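Local coordinates for thiosulfate sulfurtransferase YnjE (Escherichia coli, PDB 2WLR), which transfers sulfur from thiosulfate to cyanide, giving thiocyanate and sulfite, as a monomeric periplasmic enzyme built of rhodanese domains, at residues I68-Y82 with L95-A109. Residues are numbered along the deposited sequence; the frame is centred on the assembly and turned at random.
Sequences IKQHNLKTDAPVALY and LQKAGLTHISILSDA
V79, A80 and L81 pair in parallel with I103, S104 and I105, and the backbone ladder runs from V79 N donating to H102 O through to L106 N donating to L81 O (2.9 Å). Beta-branched V79 and I103 suit extended backbone; they lie side by side pointing the same way, V79 CG2 3.7 Å from I103 CG1. I103 CG2 rests against L81 CD1 at 3.9 Å, while the other branch of L81, CD2, slides past L95 CD1 from helix 85-97. On the other face, small A80 leaves room for L106, whose CB comes to 3.7 Å from A80 CB. Beyond it, the Y82 ring meets L106 CD2 obliquely, and the tyrosine hydroxyl bonds to E45 N.

Near V79 and I103, P78 lays CB squarely over the face of the H102 ring, a CH-pi contact 3.9 Å from the centroid. The ring reaches this place because H102 CG stands anti to the backbone N (chi1 -168°). T101 OG1 donates to D76 OD1 at 2.5 Å, meeting the carboxylate on its anti side and 35° out of plane. A water accepts the H102 N-H and lies within hydrogen-bonding distance of T75 O and A77 O, linking the two loops. I68 CD1 touches both A98 CB and L100 CD1, each at 3.5 Å, tighter than usual against the short alanine.

Strand 79-82, helix 85-97 and strand 103-105 form the beta-alpha-beta crossover at one edge of the first rhodanese domain's parallel sheet. Its chemistry implies a division of labour: main-chain bonds set the register, aliphatic side chains pack on both faces, and polar groups join the more exposed loops.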
ATOM      1  N   ILE A  68     -14.578 -13.948   5.863  1.00 11.39           N
ATOM      2  CA  ILE A  68     -16.019 -14.005   5.639  1.00 12.48           C
ATOM      3  C   ILE A  68     -16.748 -13.120   6.662  1.00 13.72           C
ATOM      4  O   ILE A  68     -17.589 -12.304   6.272  1.00 15.66           O
ATOM      5  CB  ILE A  68     -16.517 -15.465   5.670  1.00 12.77           C
ATOM      6  CG1 ILE A  68     -15.996 -16.236   4.428  1.00 13.12           C
ATOM      7  CG2 ILE A  68     -18.055 -15.525   5.746  1.00 14.18           C
ATOM      8  CD1 ILE A  68     -16.191 -17.749   4.504  1.00 12.95           C
ATOM      9  N   LYS A  69     -16.365 -13.233   7.937  1.00 15.09           N
ATOM     10  CA  LYS A  69     -16.974 -12.427   9.013  1.00 16.90           C
ATOM     11  C   LYS A  69     -16.706 -10.933   8.876  1.00 17.44           C
ATOM     12  O   LYS A  69     -17.600 -10.095   9.127  1.00 17.59           O
ATOM     13  CB  LYS A  69     -16.404 -12.885  10.352  1.00 18.07           C
ATOM     14  CG  LYS A  69     -17.090 -14.077  10.904  1.00 22.05           C
ATOM     15  CD  LYS A  69     -17.926 -13.700  12.103  1.00 27.43           C
ATOM     16  CE  LYS A  69     -17.038 -13.499  13.314  1.00 29.11           C
ATOM     17  NZ  LYS A  69     -17.693 -12.702  14.384  1.00 33.75           N
ATOM     18  N   GLN A  70     -15.473 -10.600   8.552  1.00 16.74           N
ATOM     19  CA  GLN A  70     -15.034  -9.197   8.427  1.00 17.47           C
ATOM     20  C   GLN A  70     -15.789  -8.486   7.296  1.00 17.68           C
ATOM     21  O   GLN A  70     -15.928  -7.264   7.336  1.00 18.10           O
ATOM     22  CB  GLN A  70     -13.529  -9.110   8.181  1.00 18.11           C
ATOM     23  CG  GLN A  70     -12.663  -9.302   9.413  1.00 20.59           C
ATOM     24  CD  GLN A  70     -11.269  -9.781   9.114  1.00 23.38           C
ATOM     25  OE1 GLN A  70     -10.782  -9.681   7.973  1.00 26.22           O
ATOM     26  NE2 GLN A  70     -10.595 -10.304  10.149  1.00 26.31           N
ATOM     27  N   HIS A  71     -16.254  -9.244   6.302  1.00 16.38           N
ATOM     28  CA  HIS A  71     -16.957  -8.680   5.144  1.00 16.64           C
ATOM     29  C   HIS A  71     -18.467  -8.879   5.191  1.00 18.21           C
ATOM     30  O   HIS A  71     -19.143  -8.665   4.203  1.00 16.54           O
ATOM     31  CB  HIS A  71     -16.376  -9.254   3.849  1.00 15.85           C
ATOM     32  CG  HIS A  71     -14.928  -8.937   3.661  1.00 15.13           C
ATOM     33  ND1 HIS A  71     -14.483  -7.788   3.044  1.00 16.52           N
ATOM     34  CD2 HIS A  71     -13.820  -9.597   4.056  1.00 10.88           C
ATOM     35  CE1 HIS A  71     -13.161  -7.780   3.055  1.00 11.55           C
ATOM     36  NE2 HIS A  71     -12.736  -8.857   3.675  1.00 16.54           N
ATOM     37  N   ASN A  72     -18.993  -9.303   6.339  1.00 20.23           N
ATOM     38  CA  ASN A  72     -20.455  -9.365   6.522  1.00 22.41           C
ATOM     39  C   ASN A  72     -21.166 -10.228   5.462  1.00 23.74           C
ATOM     40  O   ASN A  72     -22.265  -9.903   4.958  1.00 24.36           O
ATOM     41  CB  ASN A  72     -21.038  -7.947   6.555  1.00 23.16           C
ATOM     42  CG  ASN A  72     -20.318  -7.039   7.551  1.00 24.60           C
ATOM     43  OD1 ASN A  72     -20.210  -7.353   8.740  1.00 27.27           O
ATOM     44  ND2 ASN A  72     -19.826  -5.899   7.066  1.00 24.71           N
ATOM     45  N   LEU A  73     -20.570 -11.372   5.165  1.00 23.90           N
ATOM     46  CA  LEU A  73     -21.199 -12.320   4.273  1.00 24.34           C
ATOM     47  C   LEU A  73     -22.137 -13.215   5.070  1.00 25.85           C
ATOM     48  O   LEU A  73     -21.695 -14.023   5.883  1.00 26.70           O
ATOM     49  CB  LEU A  73     -20.131 -13.152   3.566  1.00 23.79           C
ATOM     50  CG  LEU A  73     -19.428 -12.368   2.456  1.00 23.07           C
ATOM     51  CD1 LEU A  73     -18.069 -12.963   2.160  1.00 21.27           C
ATOM     52  CD2 LEU A  73     -20.292 -12.360   1.194  1.00 23.71           C
ATOM     53  N   LYS A  74     -23.435 -13.063   4.846  1.00 27.13           N
ATOM     54  CA  LYS A  74     -24.376 -13.874   5.606  1.00 28.42           C
ATOM     55  C   LYS A  74     -24.432 -15.282   5.024  1.00 27.93           C
ATOM     56  O   LYS A  74     -24.416 -15.441   3.803  1.00 28.13           O
ATOM     57  CB  LYS A  74     -25.749 -13.215   5.627  1.00 28.86           C
ATOM     58  CG  LYS A  74     -25.731 -11.876   6.349  1.00 32.16           C
ATOM     59  CD  LYS A  74     -25.831 -10.703   5.387  1.00 35.26           C
ATOM     60  CE  LYS A  74     -27.283 -10.410   5.030  1.00 37.27           C
ATOM     61  NZ  LYS A  74     -27.904 -11.418   4.095  1.00 39.92           N
ATOM     62  N   THR A  75     -24.494 -16.295   5.901  1.00 27.16           N
ATOM     63  CA  THR A  75     -24.443 -17.709   5.493  1.00 26.61           C
ATOM     64  C   THR A  75     -25.209 -17.999   4.201  1.00 25.48           C
ATOM     65  O   THR A  75     -24.669 -18.627   3.278  1.00 24.27           O
ATOM     66  CB  THR A  75     -25.001 -18.635   6.619  1.00 27.04           C
ATOM     67  OG1 THR A  75     -24.200 -18.497   7.803  1.00 28.99           O
ATOM     68  CG2 THR A  75     -25.006 -20.089   6.191  1.00 26.61           C
ATOM     69  N   ASP A  76     -26.452 -17.521   4.133  1.00 24.99           N
ATOM     70  CA  ASP A  76     -27.368 -17.908   3.065  1.00 24.77           C
ATOM     71  C   ASP A  76     -27.658 -16.815   2.051  1.00 23.72           C
ATOM     72  O   ASP A  76     -28.460 -17.035   1.173  1.00 23.79           O
ATOM     73  CB  ASP A  76     -28.710 -18.385   3.653  1.00 25.38           C
ATOM     74  CG  ASP A  76     -28.557 -19.572   4.595  1.00 28.51           C
ATOM     75  OD1 ASP A  76     -27.588 -20.347   4.458  1.00 32.88           O
ATOM     76  OD2 ASP A  76     -29.429 -19.735   5.480  1.00 33.01           O
ATOM     77  N   ALA A  77     -26.990 -15.669   2.151  1.00 22.81           N
ATOM     78  CA  ALA A  77     -27.175 -14.606   1.154  1.00 22.03           C
ATOM     79  C   ALA A  77     -26.464 -14.993  -0.150  1.00 21.50           C
ATOM     80  O   ALA A  77     -25.424 -15.632  -0.092  1.00 22.30           O
ATOM     81  CB  ALA A  77     -26.627 -13.295   1.684  1.00 22.94           C
ATOM     82  N   PRO A  78     -27.026 -14.614  -1.320  1.00 20.31           N
ATOM     83  CA  PRO A  78     -26.337 -14.912  -2.595  1.00 18.91           C
ATOM     84  C   PRO A  78     -24.924 -14.311  -2.675  1.00 17.81           C
ATOM     85  O   PRO A  78     -24.710 -13.171  -2.300  1.00 15.09           O
ATOM     86  CB  PRO A  78     -27.233 -14.280  -3.669  1.00 19.98           C
ATOM     87  CG  PRO A  78     -28.467 -13.766  -2.951  1.00 20.41           C
ATOM     88  CD  PRO A  78     -28.247 -13.808  -1.496  1.00 20.62           C
ATOM     89  N   VAL A  79     -23.962 -15.113  -3.115  1.00 16.48           N
ATOM     90  CA  VAL A  79     -22.667 -14.571  -3.540  1.00 16.32           C
ATOM     91  C   VAL A  79     -22.459 -14.956  -4.989  1.00 13.86           C
ATOM     92  O   VAL A  79     -22.796 -16.063  -5.400  1.00 14.53           O
ATOM     93  CB  VAL A  79     -21.472 -14.985  -2.613  1.00 17.19           C
ATOM     94  CG1 VAL A  79     -21.820 -14.631  -1.179  1.00 20.70           C
ATOM     95  CG2 VAL A  79     -21.123 -16.457  -2.751  1.00 19.56           C
ATOM     96  N   ALA A  80     -21.998 -14.006  -5.806  1.00 11.93           N
ATOM     97  CA  ALA A  80     -21.790 -14.255  -7.230  1.00 11.56           C
ATOM     98  C   ALA A  80     -20.324 -14.023  -7.549  1.00 10.09           C
ATOM     99  O   ALA A  80     -19.806 -12.919  -7.338  1.00 10.32           O
ATOM    100  CB  ALA A  80     -22.642 -13.352  -8.062  1.00 12.04           C
ATOM    101  N   LEU A  81     -19.664 -15.063  -8.033  1.00  9.71           N
ATOM    102  CA  LEU A  81     -18.234 -15.048  -8.325  1.00  9.99           C
ATOM    103  C   LEU A  81     -17.967 -14.675  -9.757  1.00  9.37           C
ATOM    104  O   LEU A  81     -18.767 -14.949 -10.662  1.00  9.73           O
ATOM    105  CB  LEU A  81     -17.622 -16.422  -8.086  1.00 10.51           C
ATOM    106  CG  LEU A  81     -17.923 -17.120  -6.763  1.00 14.47           C
ATOM    107  CD1 LEU A  81     -17.117 -18.385  -6.620  1.00 15.27           C
ATOM    108  CD2 LEU A  81     -17.710 -16.235  -5.591  1.00 16.05           C
ATOM    109  N   TYR A  82     -16.829 -14.025  -9.980  1.00  8.83           N
ATOM    110  CA  TYR A  82     -16.340 -13.843 -11.330  1.00  8.12           C
ATOM    111  C   TYR A  82     -14.842 -13.882 -11.436  1.00  8.25           C
ATOM    112  O   TYR A  82     -14.111 -13.858 -10.429  1.00  7.58           O
ATOM    113  CB  TYR A  82     -16.942 -12.592 -11.973  1.00  7.10           C
ATOM    114  CG  TYR A  82     -16.479 -11.287 -11.349  1.00  7.46           C
ATOM    115  CD1 TYR A  82     -17.165 -10.715 -10.294  1.00  6.87           C
ATOM    116  CD2 TYR A  82     -15.419 -10.591 -11.878  1.00  8.25           C
ATOM    117  CE1 TYR A  82     -16.757  -9.503  -9.727  1.00  7.52           C
ATOM    118  CE2 TYR A  82     -14.997  -9.397 -11.323  1.00  6.91           C
ATOM    119  CZ  TYR A  82     -15.678  -8.831 -10.265  1.00  7.23           C
ATOM    120  OH  TYR A  82     -15.212  -7.637  -9.762  1.00  7.31           O
ATOM    121  N   LEU A  95     -15.321 -21.696  -0.436  1.00 10.96           N
ATOM    122  CA  LEU A  95     -16.453 -21.032   0.209  1.00 11.02           C
ATOM    123  C   LEU A  95     -17.531 -22.032   0.603  1.00 11.12           C
ATOM    124  O   LEU A  95     -18.204 -21.846   1.619  1.00 11.97           O
ATOM    125  CB  LEU A  95     -17.020 -19.924  -0.689  1.00 10.35           C
ATOM    126  CG  LEU A  95     -16.099 -18.727  -0.865  1.00 10.74           C
ATOM    127  CD1 LEU A  95     -16.775 -17.797  -1.843  1.00 11.49           C
ATOM    128  CD2 LEU A  95     -15.780 -17.988   0.399  1.00 11.91           C
ATOM    129  N   GLN A  96     -17.743 -23.053  -0.214  1.00 12.09           N
ATOM    130  CA  GLN A  96     -18.682 -24.135   0.146  1.00 13.91           C
ATOM    131  C   GLN A  96     -18.253 -24.818   1.440  1.00 14.47           C
ATOM    132  O   GLN A  96     -19.062 -24.996   2.345  1.00 14.50           O
ATOM    133  CB  GLN A  96     -18.775 -25.178  -0.971  1.00 13.99           C
ATOM    134  CG  GLN A  96     -19.512 -24.701  -2.213  1.00 16.38           C
ATOM    135  CD  GLN A  96     -19.432 -25.687  -3.368  1.00 18.51           C
ATOM    136  OE1 GLN A  96     -18.549 -26.547  -3.420  1.00 21.68           O
ATOM    137  NE2 GLN A  96     -20.334 -25.544  -4.316  1.00 21.31           N
ATOM    138  N   LYS A  97     -16.977 -25.147   1.540  1.00 15.38           N
ATOM    139  CA  LYS A  97     -16.448 -25.807   2.739  1.00 16.41           C
ATOM    140  C   LYS A  97     -16.491 -24.869   3.948  1.00 16.55           C
ATOM    141  O   LYS A  97     -16.566 -25.335   5.092  1.00 17.89           O
ATOM    142  CB  LYS A  97     -15.047 -26.341   2.474  1.00 16.75           C
ATOM    143  CG  LYS A  97     -15.035 -27.534   1.539  1.00 19.53           C
ATOM    144  CD  LYS A  97     -13.647 -27.778   0.968  1.00 22.29           C
ATOM    145  CE  LYS A  97     -13.610 -28.865  -0.102  1.00 24.83           C
ATOM    146  NZ  LYS A  97     -12.218 -29.048  -0.653  1.00 26.08           N
ATOM    147  N   ALA A  98     -16.473 -23.554   3.703  1.00 16.01           N
ATOM    148  CA  ALA A  98     -16.625 -22.553   4.766  1.00 16.52           C
ATOM    149  C   ALA A  98     -18.071 -22.369   5.230  1.00 16.99           C
ATOM    150  O   ALA A  98     -18.312 -21.681   6.194  1.00 18.50           O
ATOM    151  CB  ALA A  98     -16.046 -21.194   4.304  1.00 16.48           C
ATOM    152  N   GLY A  99     -19.037 -22.933   4.514  1.00 17.83           N
ATOM    153  CA  GLY A  99     -20.423 -22.874   4.943  1.00 18.63           C
ATOM    154  C   GLY A  99     -21.378 -22.010   4.133  1.00 19.17           C
ATOM    155  O   GLY A  99     -22.574 -21.962   4.445  1.00 20.63           O
ATOM    156  N   LEU A 100     -20.896 -21.317   3.103  1.00 18.75           N
ATOM    157  CA  LEU A 100     -21.786 -20.434   2.341  1.00 18.34           C
ATOM    158  C   LEU A 100     -22.683 -21.292   1.492  1.00 18.48           C
ATOM    159  O   LEU A 100     -22.187 -22.199   0.822  1.00 17.65           O
ATOM    160  CB  LEU A 100     -21.004 -19.466   1.454  1.00 18.85           C
ATOM    161  CG  LEU A 100     -20.331 -18.350   2.226  1.00 19.42           C
ATOM    162  CD1 LEU A 100     -19.175 -18.898   2.978  1.00 24.34           C
ATOM    163  CD2 LEU A 100     -19.871 -17.192   1.307  1.00 20.52           C
ATOM    164  N   THR A 101     -23.988 -21.008   1.512  1.00 18.70           N
ATOM    165  CA  THR A 101     -24.980 -21.909   0.889  1.00 19.01           C
ATOM    166  C   THR A 101     -25.554 -21.455  -0.451  1.00 18.91           C
ATOM    167  O   THR A 101     -26.285 -22.204  -1.093  1.00 19.26           O
ATOM    168  CB  THR A 101     -26.152 -22.186   1.865  1.00 18.83           C
ATOM    169  OG1 THR A 101     -26.856 -20.981   2.113  1.00 20.82           O
ATOM    170  CG2 THR A 101     -25.628 -22.725   3.203  1.00 19.66           C
ATOM    171  N   HIS A 102     -25.208 -20.254  -0.905  1.00 18.07           N
ATOM    172  CA  HIS A 102     -25.801 -19.734  -2.131  1.00 18.46           C
ATOM    173  C   HIS A 102     -24.715 -19.078  -2.981  1.00 17.28           C
ATOM    174  O   HIS A 102     -24.553 -17.865  -2.905  1.00 18.59           O
ATOM    175  CB  HIS A 102     -26.879 -18.711  -1.773  1.00 19.15           C
ATOM    176  CG  HIS A 102     -27.747 -18.326  -2.925  1.00 22.56           C
ATOM    177  ND1 HIS A 102     -27.308 -18.355  -4.232  1.00 26.01           N
ATOM    178  CD2 HIS A 102     -29.018 -17.860  -2.964  1.00 24.62           C
ATOM    179  CE1 HIS A 102     -28.281 -17.955  -5.032  1.00 25.29           C
ATOM    180  NE2 HIS A 102     -29.329 -17.649  -4.290  1.00 26.70           N
ATOM    181  N   ILE A 103     -23.991 -19.890  -3.747  1.00 16.05           N
ATOM    182  CA  ILE A 103     -22.821 -19.455  -4.524  1.00 16.52           C
ATOM    183  C   ILE A 103     -23.104 -19.640  -5.995  1.00 16.87           C
ATOM    184  O   ILE A 103     -23.297 -20.757  -6.470  1.00 17.76           O
ATOM    185  CB  ILE A 103     -21.564 -20.256  -4.154  1.00 16.25           C
ATOM    186  CG1 ILE A 103     -21.281 -20.160  -2.655  1.00 17.66           C
ATOM    187  CG2 ILE A 103     -20.310 -19.755  -4.944  1.00 14.89           C
ATOM    188  CD1 ILE A 103     -20.173 -21.063  -2.197  1.00 19.46           C
ATOM    189  N   SER A 104     -23.153 -18.521  -6.719  1.00 16.87           N
ATOM    190  CA  SER A 104     -23.451 -18.485  -8.156  1.00 16.97           C
ATOM    191  C   SER A 104     -22.296 -17.847  -8.929  1.00 16.52           C
ATOM    192  O   SER A 104     -21.338 -17.361  -8.321  1.00 15.09           O
ATOM    193  CB  SER A 104     -24.676 -17.612  -8.395  1.00 17.47           C
ATOM    194  OG  SER A 104     -25.818 -18.113  -7.726  1.00 19.57           O
ATOM    195  N   ILE A 105     -22.400 -17.860 -10.248  1.00 16.07           N
ATOM    196  CA  ILE A 105     -21.544 -17.039 -11.105  1.00 16.12           C
ATOM    197  C   ILE A 105     -22.256 -15.712 -11.390  1.00 14.89           C
ATOM    198  O   ILE A 105     -23.497 -15.658 -11.482  1.00 14.41           O
ATOM    199  CB  ILE A 105     -21.225 -17.772 -12.409  1.00 16.86           C
ATOM    200  CG1 ILE A 105     -20.096 -17.097 -13.154  1.00 20.28           C
ATOM    201  CG2 ILE A 105     -22.448 -17.840 -13.313  1.00 21.22           C
ATOM    202  CD1 ILE A 105     -19.408 -18.022 -14.104  1.00 25.53           C
ATOM    203  N   LEU A 106     -21.485 -14.628 -11.467  1.00 12.74           N
ATOM    204  CA  LEU A 106     -22.017 -13.332 -11.862  1.00 12.01           C
ATOM    205  C   LEU A 106     -21.987 -13.325 -13.383  1.00 12.68           C
ATOM    206  O   LEU A 106     -20.908 -13.219 -13.986  1.00 12.98           O
ATOM    207  CB  LEU A 106     -21.217 -12.179 -11.245  1.00 11.57           C
ATOM    208  CG  LEU A 106     -21.738 -10.775 -11.557  1.00 13.04           C
ATOM    209  CD1 LEU A 106     -23.103 -10.548 -11.019  1.00 15.36           C
ATOM    210  CD2 LEU A 106     -20.762  -9.738 -10.972  1.00 13.71           C
ATOM    211  N   SER A 107     -23.157 -13.521 -14.003  1.00 14.23           N
ATOM    212  CA  SER A 107     -23.216 -13.883 -15.420  1.00 15.38           C
ATOM    213  C   SER A 107     -22.735 -12.790 -16.346  1.00 15.60           C
ATOM    214  O   SER A 107     -22.083 -13.089 -17.343  1.00 17.26           O
ATOM    215  CB  SER A 107     -24.624 -14.319 -15.853  1.00 16.27           C
ATOM    216  OG  SER A 107     -25.584 -13.358 -15.521  1.00 18.87           O
ATOM    217  N   ASP A 108     -22.993 -11.540 -15.978  1.00 14.80           N
ATOM    218  CA  ASP A 108     -22.626 -10.394 -16.814  1.00 13.86           C
ATOM    219  C   ASP A 108     -21.366  -9.671 -16.319  1.00 12.67           C
ATOM    220  O   ASP A 108     -21.101  -8.552 -16.725  1.00 11.45           O
ATOM    221  CB  ASP A 108     -23.815  -9.412 -17.019  1.00 13.73           C
ATOM    222  CG  ASP A 108     -24.258  -8.698 -15.743  1.00 15.27           C
ATOM    223  OD1 ASP A 108     -23.909  -9.162 -14.626  1.00 15.02           O
ATOM    224  OD2 ASP A 108     -24.933  -7.645 -15.857  1.00 18.28           O
ATOM    225  N   ALA A 109     -20.581 -10.324 -15.460  1.00 11.30           N
ATOM    226  CA  ALA A 109     -19.382  -9.714 -14.903  1.00 10.79           C
ATOM    227  C   ALA A 109     -18.423  -9.203 -15.956  1.00 11.21           C
ATOM    228  O   ALA A 109     -18.090  -9.932 -16.875  1.00 12.74           O
ATOM    229  CB  ALA A 109     -18.645 -10.701 -14.020  1.00 10.93           C
TER
HETATM  230  O   HOH W   1     -24.230 -17.909   0.622  1.00 17.42           O